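Local coordinates for protein ubiquitin-conjugating enzyme (Plasmodium falciparum 3D7, PDB 2H2Y) that probably acts as a ubiquitin-conjugating (E2) enzyme that takes part in transferring ubiquitin to target proteins, seen here as its UBC domain, at residues Asn22-Lys27 against Asp77-Lys82. Residues are numbered along the deposited sequence; the frame is centred on the assembly and turned at random.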
loop_
_atom_site.group_PDB
_atom_site.type_symbol
_atom_site.label_atom_id
_atom_site.label_comp_id
_atom_site.label_asym_id
_atom_site.label_seq_id
_atom_site.Cartn_x
_atom_site.Cartn_y
_atom_site.Cartn_z
ATOM N N ASN A 22 7.633 -0.168 -14.552
ATOM C CA ASN A 22 7.273 -1.490 -14.058
ATOM C C ASN A 22 8.425 -2.104 -13.273
ATOM O O ASN A 22 8.213 -2.744 -12.244
ATOM C CB ASN A 22 6.874 -2.395 -15.221
ATOM C CG ASN A 22 5.426 -2.192 -15.645
ATOM O OD1 ASN A 22 4.997 -2.655 -16.707
ATOM N ND2 ASN A 22 4.661 -1.507 -14.804
ATOM N N TYR A 23 9.646 -1.894 -13.757
ATOM C CA TYR A 23 10.832 -2.411 -13.091
ATOM C C TYR A 23 10.819 -2.000 -11.625
ATOM O O TYR A 23 10.836 -2.845 -10.731
ATOM C CB TYR A 23 12.086 -1.878 -13.781
ATOM C CG TYR A 23 13.390 -2.267 -13.107
ATOM C CD1 TYR A 23 13.839 -1.593 -11.970
ATOM C CD2 TYR A 23 14.182 -3.302 -13.615
ATOM C CE1 TYR A 23 15.035 -1.931 -11.356
ATOM C CE2 TYR A 23 15.386 -3.651 -13.007
ATOM C CZ TYR A 23 15.804 -2.960 -11.878
ATOM O OH TYR A 23 16.986 -3.299 -11.257
ATOM N N ARG A 24 10.787 -0.697 -11.379
ATOM C CA ARG A 24 10.753 -0.185 -10.017
ATOM C C ARG A 24 9.551 -0.741 -9.245
ATOM O O ARG A 24 9.663 -1.064 -8.067
ATOM C CB ARG A 24 10.704 1.342 -10.040
ATOM C CG ARG A 24 10.443 1.988 -8.697
ATOM C CD ARG A 24 11.365 1.443 -7.639
ATOM N NE ARG A 24 11.135 2.102 -6.360
ATOM C CZ ARG A 24 11.406 3.380 -6.127
ATOM N NH1 ARG A 24 11.915 4.137 -7.090
ATOM N NH2 ARG A 24 11.171 3.896 -4.927
ATOM N N ILE A 25 8.404 -0.851 -9.910
ATOM C CA ILE A 25 7.212 -1.380 -9.265
ATOM C C ILE A 25 7.463 -2.821 -8.846
ATOM O O ILE A 25 7.130 -3.229 -7.731
ATOM C CB ILE A 25 5.985 -1.306 -10.213
ATOM C CG1 ILE A 25 5.473 0.132 -10.263
ATOM C CG2 ILE A 25 4.866 -2.225 -9.732
ATOM C CD1 ILE A 25 4.455 0.369 -11.342
ATOM N N GLN A 26 8.052 -3.597 -9.744
ATOM C CA GLN A 26 8.352 -4.989 -9.437
ATOM C C GLN A 26 9.314 -5.059 -8.258
ATOM O O GLN A 26 9.155 -5.889 -7.363
ATOM C CB GLN A 26 8.966 -5.677 -10.651
ATOM C CG GLN A 26 9.598 -7.012 -10.344
ATOM C CD GLN A 26 10.077 -7.696 -11.592
ATOM O OE1 GLN A 26 9.342 -8.448 -12.216
ATOM N NE2 GLN A 26 11.313 -7.417 -11.983
ATOM N N LYS A 27 10.309 -4.178 -8.250
ATOM C CA LYS A 27 11.270 -4.173 -7.159
ATOM C C LYS A 27 10.532 -3.868 -5.862
ATOM O O LYS A 27 10.832 -4.448 -4.817
ATOM C CB LYS A 27 12.368 -3.140 -7.414
ATOM C CG LYS A 27 13.655 -3.432 -6.653
ATOM C CD LYS A 27 14.863 -2.776 -7.308
ATOM C CE LYS A 27 14.942 -1.294 -7.001
ATOM N NZ LYS A 27 15.174 -1.067 -5.545
ATOM N N ASP A 77 1.468 6.460 -14.587
ATOM C CA ASP A 77 2.366 6.312 -15.733
ATOM C C ASP A 77 3.804 6.649 -15.403
ATOM O O ASP A 77 4.721 5.936 -15.811
ATOM C CB ASP A 77 1.922 7.216 -16.884
ATOM C CG ASP A 77 0.582 6.813 -17.455
ATOM O OD1 ASP A 77 0.473 5.679 -17.980
ATOM O OD2 ASP A 77 -0.360 7.632 -17.378
ATOM N N ASN A 78 3.992 7.739 -14.665
ATOM C CA ASN A 78 5.330 8.176 -14.307
ATOM C C ASN A 78 5.743 7.925 -12.867
ATOM O O ASN A 78 6.247 8.815 -12.181
ATOM C CB ASN A 78 5.493 9.653 -14.646
ATOM C CG ASN A 78 5.275 9.927 -16.118
ATOM O OD1 ASN A 78 5.867 9.264 -16.978
ATOM N ND2 ASN A 78 4.426 10.907 -16.420
ATOM N N TYR A 79 5.511 6.699 -12.413
ATOM C CA TYR A 79 5.902 6.297 -11.075
ATOM C C TYR A 79 7.365 5.903 -11.260
ATOM O O TYR A 79 7.727 5.365 -12.305
ATOM C CB TYR A 79 5.086 5.089 -10.643
ATOM C CG TYR A 79 5.561 4.493 -9.355
ATOM C CD1 TYR A 79 5.256 5.085 -8.135
ATOM C CD2 TYR A 79 6.383 3.369 -9.356
ATOM C CE1 TYR A 79 5.768 4.574 -6.949
ATOM C CE2 TYR A 79 6.902 2.853 -8.180
ATOM C CZ TYR A 79 6.597 3.455 -6.984
ATOM O OH TYR A 79 7.142 2.960 -5.826
ATOM N N PRO A 80 8.232 6.159 -10.265
ATOM C CA PRO A 80 8.056 6.776 -8.949
ATOM C C PRO A 80 8.213 8.305 -8.874
ATOM O O PRO A 80 8.407 8.853 -7.781
ATOM C CB PRO A 80 9.113 6.071 -8.122
ATOM C CG PRO A 80 10.251 6.033 -9.093
ATOM C CD PRO A 80 9.587 5.594 -10.383
ATOM N N LEU A 81 8.151 8.987 -10.018
ATOM C CA LEU A 81 8.265 10.446 -10.037
ATOM C C LEU A 81 6.961 11.030 -9.509
ATOM O O LEU A 81 6.967 11.949 -8.695
ATOM C CB LEU A 81 8.559 10.939 -11.450
ATOM C CG LEU A 81 9.938 10.457 -11.918
ATOM C CD1 LEU A 81 10.177 10.904 -13.349
ATOM C CD2 LEU A 81 11.021 11.000 -10.980
ATOM N N LYS A 82 5.843 10.490 -9.982
ATOM C CA LYS A 82 4.540 10.911 -9.487
ATOM C C LYS A 82 4.241 9.866 -8.424
ATOM O O LYS A 82 4.383 8.671 -8.666
ATOM C CB LYS A 82 3.468 10.847 -10.577
ATOM C CG LYS A 82 3.589 11.894 -11.675
ATOM C CD LYS A 82 2.227 12.147 -12.327
ATOM C CE LYS A 82 1.576 10.842 -12.801
ATOM N NZ LYS A 82 0.164 11.040 -13.237
#
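R24 and I25, on neighbouring positions of the N-terminal helix 21-34, meet Y79 and P80 in the loop between strands 68-74 and 85-88. This is the UBC fold of E2 enzymes, and the loop carries the family's Tyr-Pro-x-x-Pro-Pro sequence with a cis peptide bond between Y79 and P80. That bond folds the proline back on the tyrosine: P80 CB lies 3.7 Å above the Y79 ring plane, over the ring centre. The tightly packed part is the buried, apolar pair I25-Y79. The Y79 ring reaches toward the helix because chi1 (172°) sets CG opposite the backbone N, and I25 CG1 comes obliquely against it, 3.5 Å from Y79 CD2. F75 meets the same ring edge-to-face. R24 adds its aliphatic part next door, CG reaching to 3.7 Å from Y79 CE2. The solvent side, where both residues are only partly buried, is that of R24 and P80. A bend at chi2 (50°) turns the R24 chain so that Y79 OH and P80 CB lie over one face of the guanidinium, whose plane stands 56° from that of the tyrosine ring. No hydrogen bond crosses between helix and loop; the polar end of R24 is held by others, NE in a salt bridge with E28 and NH2 in a hydrogen bond to the carbonyl O of P115. P80 O accepts a hydrogen bond from Y113, tying the loop to that same region. R24 meets the proline by van der Waals contact, NH1 lying 3.6 Å from P80 CB.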